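Local coordinates for protein bifunctional pinoresinol-lariciresinol reductase 1 (Thuja plicata, PDB 1QYD) that reduces pinoresinol, preferably the (-) enantiomer, to lariciresinol and (-)-lariciresinol to (+)-secoisolariciresinol, taking hydride from NADPH in lignan biosynthesis, at residues V182-D187 with L227-V232; G201-K206 with K295-V300. One frame throughout, in Å; residues are numbered along the deposited sequence.

Contact 1 of 2, residues V182-D187 with L227-V232; sequences VLIYGD and LSQKEV
Gln-229, in the first turn of helix 229-241, pushes its amide into the loop 182-187, where it bonds to the backbone on both flanks of Ile-184. Gln-229 OE1 accepts from Tyr-185 N at 3.0 Å in a nearly straight bond (170° at the hydrogen), the donor being somewhat tilted from the carbonyl plane. Gln-229 NE2 gives a weak, bent bond to Leu-183 O at 3.1 Å. This pairing of acceptor and donor with their complements favours one setting of the amide, although the bond on the NE2 side is weak. The side chain reaches this far because CG lies anti to the backbone N (chi1 -174°) and the chain stays extended beyond it. The Gln-229 and Tyr-185 side chains cross at about a right angle, yet the amide and ring planes are only 14° apart; the hydroxyl of that ring bonds to Ala-169 O. The helix begins here with a capping box, and the chain enters it from strand 226-228, an outermost strand of the mixed sheet within this chain. Glu-231 OE1 takes Ser-228 N at 3.0 Å and Ser-228 OG at 2.9 Å from opposite faces of its carboxylate plane, while Glu-231 N returns a weak bond to Ser-228 OG. A salt bridge from Lys-191 adds a further partner to that oxygen. Ile-184 meets the helix with two branches: CG2 lies 3.3 Å from Gln-229 OE1, and CD1 is 4.2 Å from Lys-230 CG. The extended chain of Lys-230 then carries CD to within 3.6 Å of Asp-187 O, and its NZ bonds to Asn-189 OD1. The Tyr-185 side chain lies about 11 Å from that of His-271, an inferred substrate-binding residue.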
ATOM      1  N   VAL A 182      12.852  -6.713 -30.941  1.00 30.97           N
ATOM      2  CA  VAL A 182      12.632  -5.598 -30.042  1.00 32.04           C
ATOM      3  C   VAL A 182      11.179  -5.231 -30.221  1.00 28.73           C
ATOM      4  O   VAL A 182      10.710  -5.054 -31.345  1.00 31.89           O
ATOM      5  CB  VAL A 182      13.443  -4.282 -30.327  1.00 37.67           C
ATOM      6  CG1 VAL A 182      14.766  -4.326 -29.572  1.00 39.31           C
ATOM      7  CG2 VAL A 182      13.674  -4.094 -31.819  1.00 41.45           C
ATOM      8  N   LEU A 183      10.445  -5.160 -29.111  1.00 25.64           N
ATOM      9  CA  LEU A 183       9.062  -4.716 -29.139  1.00 24.36           C
ATOM     10  C   LEU A 183       9.104  -3.183 -29.054  1.00 25.40           C
ATOM     11  O   LEU A 183       9.840  -2.649 -28.215  1.00 20.36           O
ATOM     12  CB  LEU A 183       8.340  -5.352 -27.948  1.00 23.35           C
ATOM     13  CG  LEU A 183       6.802  -5.604 -27.929  1.00 29.55           C
ATOM     14  CD1 LEU A 183       6.520  -7.071 -27.567  1.00 22.65           C
ATOM     15  CD2 LEU A 183       6.119  -4.769 -26.851  1.00 24.43           C
ATOM     16  N   ILE A 184       8.437  -2.448 -29.980  1.00 25.19           N
ATOM     17  CA  ILE A 184       8.371  -0.982 -29.908  1.00 25.21           C
ATOM     18  C   ILE A 184       6.950  -0.536 -29.570  1.00 26.70           C
ATOM     19  O   ILE A 184       5.936  -1.147 -29.889  1.00 26.86           O
ATOM     20  CB  ILE A 184       8.828  -0.281 -31.247  1.00 22.93           C
ATOM     21  CG1 ILE A 184      10.282  -0.580 -31.584  1.00 19.57           C
ATOM     22  CG2 ILE A 184       8.742   1.232 -31.081  1.00 26.50           C
ATOM     23  CD1 ILE A 184      10.929   0.366 -32.624  1.00  9.51           C
ATOM     24  N   TYR A 185       6.872   0.564 -28.841  1.00 27.17           N
ATOM     25  CA  TYR A 185       5.605   1.037 -28.365  1.00 26.81           C
ATOM     26  C   TYR A 185       5.104   2.097 -29.319  1.00 26.33           C
ATOM     27  O   TYR A 185       5.526   3.251 -29.374  1.00 30.62           O
ATOM     28  CB  TYR A 185       5.823   1.537 -26.929  1.00 21.74           C
ATOM     29  CG  TYR A 185       6.399   0.396 -26.081  1.00 20.61           C
ATOM     30  CD1 TYR A 185       7.728   0.458 -25.637  1.00 20.31           C
ATOM     31  CD2 TYR A 185       5.626  -0.743 -25.820  1.00 12.90           C
ATOM     32  CE1 TYR A 185       8.296  -0.621 -24.964  1.00 13.79           C
ATOM     33  CE2 TYR A 185       6.174  -1.813 -25.136  1.00  9.91           C
ATOM     34  CZ  TYR A 185       7.506  -1.748 -24.727  1.00 16.17           C
ATOM     35  OH  TYR A 185       8.089  -2.862 -24.157  1.00 18.05           O
ATOM     36  N   GLY A 186       4.240   1.563 -30.168  1.00 22.58           N
ATOM     37  CA  GLY A 186       3.516   2.355 -31.140  1.00 26.32           C
ATOM     38  C   GLY A 186       4.346   2.687 -32.350  1.00 28.19           C
ATOM     39  O   GLY A 186       4.493   1.916 -33.304  1.00 33.63           O
ATOM     40  N   ASP A 187       4.842   3.907 -32.244  1.00 27.49           N
ATOM     41  CA  ASP A 187       5.691   4.502 -33.251  1.00 29.24           C
ATOM     42  C   ASP A 187       7.129   4.407 -32.804  1.00 24.43           C
ATOM     43  O   ASP A 187       8.008   4.043 -33.573  1.00 25.73           O
ATOM     44  CB  ASP A 187       5.280   5.978 -33.461  1.00 33.43           C
ATOM     45  CG  ASP A 187       5.083   6.884 -32.227  1.00 40.53           C
ATOM     46  OD1 ASP A 187       4.922   8.087 -32.429  1.00 45.93           O
ATOM     47  OD2 ASP A 187       5.068   6.426 -31.077  1.00 42.07           O
ATOM     48  N   LEU A 227      15.891  11.354 -26.239  1.00 12.85           N
ATOM     49  CA  LEU A 227      15.732  10.400 -27.299  1.00  7.96           C
ATOM     50  C   LEU A 227      14.524   9.504 -27.181  1.00  9.94           C
ATOM     51  O   LEU A 227      14.085   9.076 -26.114  1.00  7.64           O
ATOM     52  CB  LEU A 227      16.991   9.578 -27.351  1.00  2.00           C
ATOM     53  CG  LEU A 227      18.292  10.316 -27.471  1.00  2.00           C
ATOM     54  CD1 LEU A 227      19.441   9.381 -27.230  1.00  2.00           C
ATOM     55  CD2 LEU A 227      18.336  10.964 -28.806  1.00 10.26           C
ATOM     56  N   SER A 228      14.006   9.241 -28.375  1.00 12.56           N
ATOM     57  CA  SER A 228      12.881   8.352 -28.524  1.00 11.11           C
ATOM     58  C   SER A 228      13.337   6.917 -28.319  1.00  7.49           C
ATOM     59  O   SER A 228      14.535   6.660 -28.182  1.00  2.00           O
ATOM     60  CB  SER A 228      12.257   8.554 -29.925  1.00 16.69           C
ATOM     61  OG  SER A 228      13.038   8.298 -31.098  1.00 16.16           O
ATOM     62  N   GLN A 229      12.375   5.987 -28.289  1.00  7.62           N
ATOM     63  CA  GLN A 229      12.648   4.569 -28.078  1.00  9.36           C
ATOM     64  C   GLN A 229      13.489   3.920 -29.153  1.00 12.92           C
ATOM     65  O   GLN A 229      14.454   3.221 -28.868  1.00 16.93           O
ATOM     66  CB  GLN A 229      11.365   3.779 -27.992  1.00 11.48           C
ATOM     67  CG  GLN A 229      11.671   2.323 -27.612  1.00  7.35           C
ATOM     68  CD  GLN A 229      10.415   1.491 -27.590  1.00  2.85           C
ATOM     69  OE1 GLN A 229       9.307   1.953 -27.878  1.00  5.18           O
ATOM     70  NE2 GLN A 229      10.618   0.227 -27.248  1.00  9.13           N
ATOM     71  N   LYS A 230      13.013   4.167 -30.372  1.00 15.57           N
ATOM     72  CA  LYS A 230      13.586   3.738 -31.621  1.00 11.86           C
ATOM     73  C   LYS A 230      14.981   4.334 -31.752  1.00  9.48           C
ATOM     74  O   LYS A 230      15.896   3.627 -32.161  1.00 19.67           O
ATOM     75  CB  LYS A 230      12.589   4.217 -32.666  1.00 22.08           C
ATOM     76  CG  LYS A 230      12.597   3.883 -34.154  1.00 27.20           C
ATOM     77  CD  LYS A 230      11.392   4.660 -34.751  1.00 32.29           C
ATOM     78  CE  LYS A 230      11.265   4.584 -36.295  1.00 38.24           C
ATOM     79  NZ  LYS A 230      10.366   5.580 -36.881  1.00 30.18           N
ATOM     80  N   GLU A 231      15.234   5.593 -31.410  1.00  2.37           N
ATOM     81  CA  GLU A 231      16.580   6.108 -31.529  1.00  5.18           C
ATOM     82  C   GLU A 231      17.586   5.544 -30.580  1.00 10.31           C
ATOM     83  O   GLU A 231      18.766   5.710 -30.877  1.00 17.06           O
ATOM     84  CB  GLU A 231      16.673   7.557 -31.305  1.00 11.57           C
ATOM     85  CG  GLU A 231      15.888   8.399 -32.275  1.00 16.78           C
ATOM     86  CD  GLU A 231      15.982   9.829 -31.801  1.00 21.72           C
ATOM     87  OE1 GLU A 231      15.216  10.206 -30.913  1.00 21.21           O
ATOM     88  OE2 GLU A 231      16.854  10.541 -32.297  1.00 30.31           O
ATOM     89  N   VAL A 232      17.181   4.976 -29.428  1.00 15.33           N
ATOM     90  CA  VAL A 232      18.100   4.267 -28.521  1.00 19.54           C
ATOM     91  C   VAL A 232      18.326   2.841 -29.058  1.00 18.33           C
ATOM     92  O   VAL A 232      19.409   2.270 -28.898  1.00 20.20           O
ATOM     93  CB  VAL A 232      17.525   4.214 -27.057  1.00 23.03           C
ATOM     94  CG1 VAL A 232      18.291   3.271 -26.081  1.00  6.66           C
ATOM     95  CG2 VAL A 232      17.612   5.646 -26.556  1.00 17.27           C
TER

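Contact 2 of 2, residues G201-K206 with K295-V300; sequences GTYTIK and KLYPEV
In the Rossmann-type NADP(H)-binding fold of this NmrA-type reductase, Thr-204 and Ile-205 of helix 197-207 pack on Ile-20 of helix 17-26, which follows the inferred NADP(+)-binding glycines; Tyr-203 and Lys-206 of the same helix meet Tyr-297, Glu-299 and Val-300 in the segment after helix 293-296. Tyr-297 is the first residue to leave the helical conformation, and its ring is held between two aliphatic groups. Lys-206 CB makes a CH-pi contact 3.9 Å from the centroid of the Tyr-297 ring, only 3° off the ring normal, while Leu-296 CB covers the centre of the opposite face. Tyr-203 slides past in the opposite direction, bringing its CD2 to 3.8 Å from Tyr-297 CD2. Farther along the Tyr-203 ring, Tyr-203 CE2 lies 3.3 Å from Val-300 CB. Both Val-300 methyls lie on that ring; CG1, anti to the backbone N (chi1 -173°), also touches Thr-202 CG2 at 3.7 Å, and Val-300 CG2 also lies 3.5 Å from Lys-206 CD. Beyond these carbons Lys-206 and Glu-299, whose chain bends at chi2, approach from opposite directions. Lys-206 NZ forms a salt bridge with Glu-299 OE2 at 2.7 Å, reaching the oxygen on its syn side, 25° out of the carboxylate plane. Lys-206 thus serves the contact twice, through its aliphatic part and its ammonium group. The ion pair involves the exposed Glu-299, so solvent probably screens it in part, while Tyr-203, Tyr-297 and Val-300, all buried, meet through carbon contacts.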
ATOM      1  N   GLY A 201      23.529  11.098  -9.453  1.00  8.83           N
ATOM      2  CA  GLY A 201      24.114  11.299  -8.160  1.00  2.00           C
ATOM      3  C   GLY A 201      24.894  12.571  -8.205  1.00  5.26           C
ATOM      4  O   GLY A 201      24.677  13.400  -7.344  1.00 13.91           O
ATOM      5  N   THR A 202      25.759  12.764  -9.198  1.00  8.81           N
ATOM      6  CA  THR A 202      26.592  13.957  -9.343  1.00  9.47           C
ATOM      7  C   THR A 202      25.752  15.230  -9.378  1.00 16.74           C
ATOM      8  O   THR A 202      26.094  16.204  -8.709  1.00 24.04           O
ATOM      9  CB  THR A 202      27.428  13.906 -10.623  1.00  2.00           C
ATOM     10  OG1 THR A 202      28.284  12.757 -10.592  1.00 20.00           O
ATOM     11  CG2 THR A 202      28.285  15.155 -10.752  1.00  2.00           C
ATOM     12  N   TYR A 203      24.643  15.237 -10.131  1.00 14.99           N
ATOM     13  CA  TYR A 203      23.777  16.388 -10.209  1.00 14.73           C
ATOM     14  C   TYR A 203      22.955  16.605  -8.942  1.00 23.38           C
ATOM     15  O   TYR A 203      22.501  17.741  -8.733  1.00 27.58           O
ATOM     16  CB  TYR A 203      22.818  16.252 -11.405  1.00 14.82           C
ATOM     17  CG  TYR A 203      23.448  16.563 -12.749  1.00 14.51           C
ATOM     18  CD1 TYR A 203      23.303  15.667 -13.822  1.00 15.42           C
ATOM     19  CD2 TYR A 203      24.209  17.723 -12.894  1.00 16.95           C
ATOM     20  CE1 TYR A 203      23.924  15.924 -15.037  1.00  8.22           C
ATOM     21  CE2 TYR A 203      24.829  17.981 -14.107  1.00 15.03           C
ATOM     22  CZ  TYR A 203      24.686  17.079 -15.164  1.00 13.98           C
ATOM     23  OH  TYR A 203      25.359  17.344 -16.334  1.00 17.45           O
ATOM     24  N   THR A 204      22.687  15.573  -8.103  1.00 23.90           N
ATOM     25  CA  THR A 204      21.945  15.842  -6.884  1.00 21.26           C
ATOM     26  C   THR A 204      22.895  16.365  -5.825  1.00 21.49           C
ATOM     27  O   THR A 204      22.422  17.167  -5.023  1.00 25.86           O
ATOM     28  CB  THR A 204      21.199  14.617  -6.270  1.00 21.76           C
ATOM     29  OG1 THR A 204      22.153  13.636  -5.987  1.00 29.00           O
ATOM     30  CG2 THR A 204      20.201  14.000  -7.188  1.00 17.83           C
ATOM     31  N   ILE A 205      24.197  16.016  -5.777  1.00 14.53           N
ATOM     32  CA  ILE A 205      25.038  16.609  -4.756  1.00 14.07           C
ATOM     33  C   ILE A 205      25.455  18.039  -5.106  1.00 16.72           C
ATOM     34  O   ILE A 205      25.840  18.829  -4.233  1.00 19.55           O
ATOM     35  CB  ILE A 205      26.232  15.647  -4.508  1.00  5.01           C
ATOM     36  CG1 ILE A 205      25.754  14.648  -3.496  1.00  4.14           C
ATOM     37  CG2 ILE A 205      27.432  16.256  -3.835  1.00  2.00           C
ATOM     38  CD1 ILE A 205      24.791  13.603  -4.082  1.00 19.27           C
ATOM     39  N   LYS A 206      25.330  18.399  -6.388  1.00 15.55           N
ATOM     40  CA  LYS A 206      25.526  19.776  -6.844  1.00 15.16           C
ATOM     41  C   LYS A 206      24.282  20.684  -6.664  1.00 13.42           C
ATOM     42  O   LYS A 206      24.415  21.904  -6.656  1.00  8.41           O
ATOM     43  CB  LYS A 206      25.942  19.758  -8.316  1.00 16.63           C
ATOM     44  CG  LYS A 206      27.284  19.056  -8.504  1.00 12.31           C
ATOM     45  CD  LYS A 206      27.987  19.602  -9.723  1.00  5.00           C
ATOM     46  CE  LYS A 206      29.399  19.099  -9.637  1.00  2.00           C
ATOM     47  NZ  LYS A 206      30.308  20.027 -10.244  1.00  2.00           N
ATOM     48  N   LYS A 295      21.823  22.677 -17.409  1.00 23.77           N
ATOM     49  CA  LYS A 295      22.009  24.111 -17.628  1.00 23.40           C
ATOM     50  C   LYS A 295      22.844  24.720 -16.498  1.00 23.99           C
ATOM     51  O   LYS A 295      23.866  25.372 -16.736  1.00 24.54           O
ATOM     52  CB  LYS A 295      20.664  24.863 -17.661  1.00 30.98           C
ATOM     53  CG  LYS A 295      19.872  25.004 -18.964  1.00 31.51           C
ATOM     54  CD  LYS A 295      18.511  25.648 -18.646  1.00 37.12           C
ATOM     55  CE  LYS A 295      17.652  25.783 -19.920  1.00 41.69           C
ATOM     56  NZ  LYS A 295      16.340  26.385 -19.706  1.00 42.90           N
ATOM     57  N   LEU A 296      22.390  24.475 -15.255  1.00 24.20           N
ATOM     58  CA  LEU A 296      23.022  24.927 -14.013  1.00 21.71           C
ATOM     59  C   LEU A 296      24.462  24.482 -13.830  1.00 20.45           C
ATOM     60  O   LEU A 296      25.341  25.269 -13.458  1.00 16.33           O
ATOM     61  CB  LEU A 296      22.261  24.419 -12.810  1.00 24.95           C
ATOM     62  CG  LEU A 296      20.900  24.946 -12.459  1.00 27.34           C
ATOM     63  CD1 LEU A 296      20.121  23.862 -11.728  1.00 24.69           C
ATOM     64  CD2 LEU A 296      21.070  26.220 -11.665  1.00 23.83           C
ATOM     65  N   TYR A 297      24.716  23.193 -14.086  1.00 18.66           N
ATOM     66  CA  TYR A 297      26.055  22.698 -13.872  1.00 21.44           C
ATOM     67  C   TYR A 297      26.571  22.294 -15.233  1.00 20.13           C
ATOM     68  O   TYR A 297      26.557  21.115 -15.592  1.00 20.45           O
ATOM     69  CB  TYR A 297      25.994  21.525 -12.875  1.00 21.01           C
ATOM     70  CG  TYR A 297      25.151  21.902 -11.681  1.00 23.05           C
ATOM     71  CD1 TYR A 297      25.521  22.942 -10.820  1.00 24.33           C
ATOM     72  CD2 TYR A 297      23.916  21.290 -11.534  1.00 26.70           C
ATOM     73  CE1 TYR A 297      24.630  23.374  -9.828  1.00 23.61           C
ATOM     74  CE2 TYR A 297      23.034  21.721 -10.549  1.00 22.57           C
ATOM     75  CZ  TYR A 297      23.382  22.755  -9.699  1.00 22.93           C
ATOM     76  OH  TYR A 297      22.483  23.149  -8.723  1.00 23.37           O
ATOM     77  N   PRO A 298      26.994  23.269 -16.050  1.00 19.93           N
ATOM     78  CA  PRO A 298      27.438  23.042 -17.413  1.00 27.54           C
ATOM     79  C   PRO A 298      28.753  22.266 -17.432  1.00 31.47           C
ATOM     80  O   PRO A 298      28.991  21.421 -18.294  1.00 37.45           O
ATOM     81  CB  PRO A 298      27.492  24.446 -17.961  1.00 26.19           C
ATOM     82  CG  PRO A 298      28.036  25.245 -16.807  1.00 21.82           C
ATOM     83  CD  PRO A 298      27.170  24.672 -15.711  1.00 19.96           C
ATOM     84  N   GLU A 299      29.576  22.510 -16.412  1.00 33.51           N
ATOM     85  CA  GLU A 299      30.841  21.838 -16.174  1.00 30.37           C
ATOM     86  C   GLU A 299      30.747  20.329 -15.977  1.00 29.33           C
ATOM     87  O   GLU A 299      31.651  19.580 -16.364  1.00 33.03           O
ATOM     88  CB  GLU A 299      31.463  22.517 -14.970  1.00 29.95           C
ATOM     89  CG  GLU A 299      30.509  22.973 -13.832  1.00 29.08           C
ATOM     90  CD  GLU A 299      30.065  21.919 -12.834  1.00 26.99           C
ATOM     91  OE1 GLU A 299      29.082  22.144 -12.132  1.00 26.28           O
ATOM     92  OE2 GLU A 299      30.717  20.885 -12.751  1.00 27.22           O
ATOM     93  N   VAL A 300      29.632  19.870 -15.400  1.00 23.53           N
ATOM     94  CA  VAL A 300      29.426  18.459 -15.221  1.00 22.53           C
ATOM     95  C   VAL A 300      29.307  17.840 -16.597  1.00 31.15           C
ATOM     96  O   VAL A 300      28.818  18.420 -17.570  1.00 32.32           O
ATOM     97  CB  VAL A 300      28.151  18.166 -14.438  1.00 23.56           C
ATOM     98  CG1 VAL A 300      28.026  16.688 -14.096  1.00 24.23           C
ATOM     99  CG2 VAL A 300      28.199  18.881 -13.124  1.00 26.77           C
TER

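The chain first builds the parallel five-stranded sheet and helix 17-26, then reaches the loop 182-187. It passes through strand 191-195 into helix 197-207, which supplies the first half of contact 2, and on to 227-232, where contact 1 closes a loop of 39 intervening residues. After the helices between 252 and 275 and strand 290-292, contact 2 closes the longer loop of 88 at 295-300. The segments alternate, so the two contacts cross. Contact 1 ties the loop to the first turn of helix 229-241; contact 2 joins helix 197-207, which packs against helix 17-26, to the late turn. Their centres lie 28 Å apart, and they do not touch.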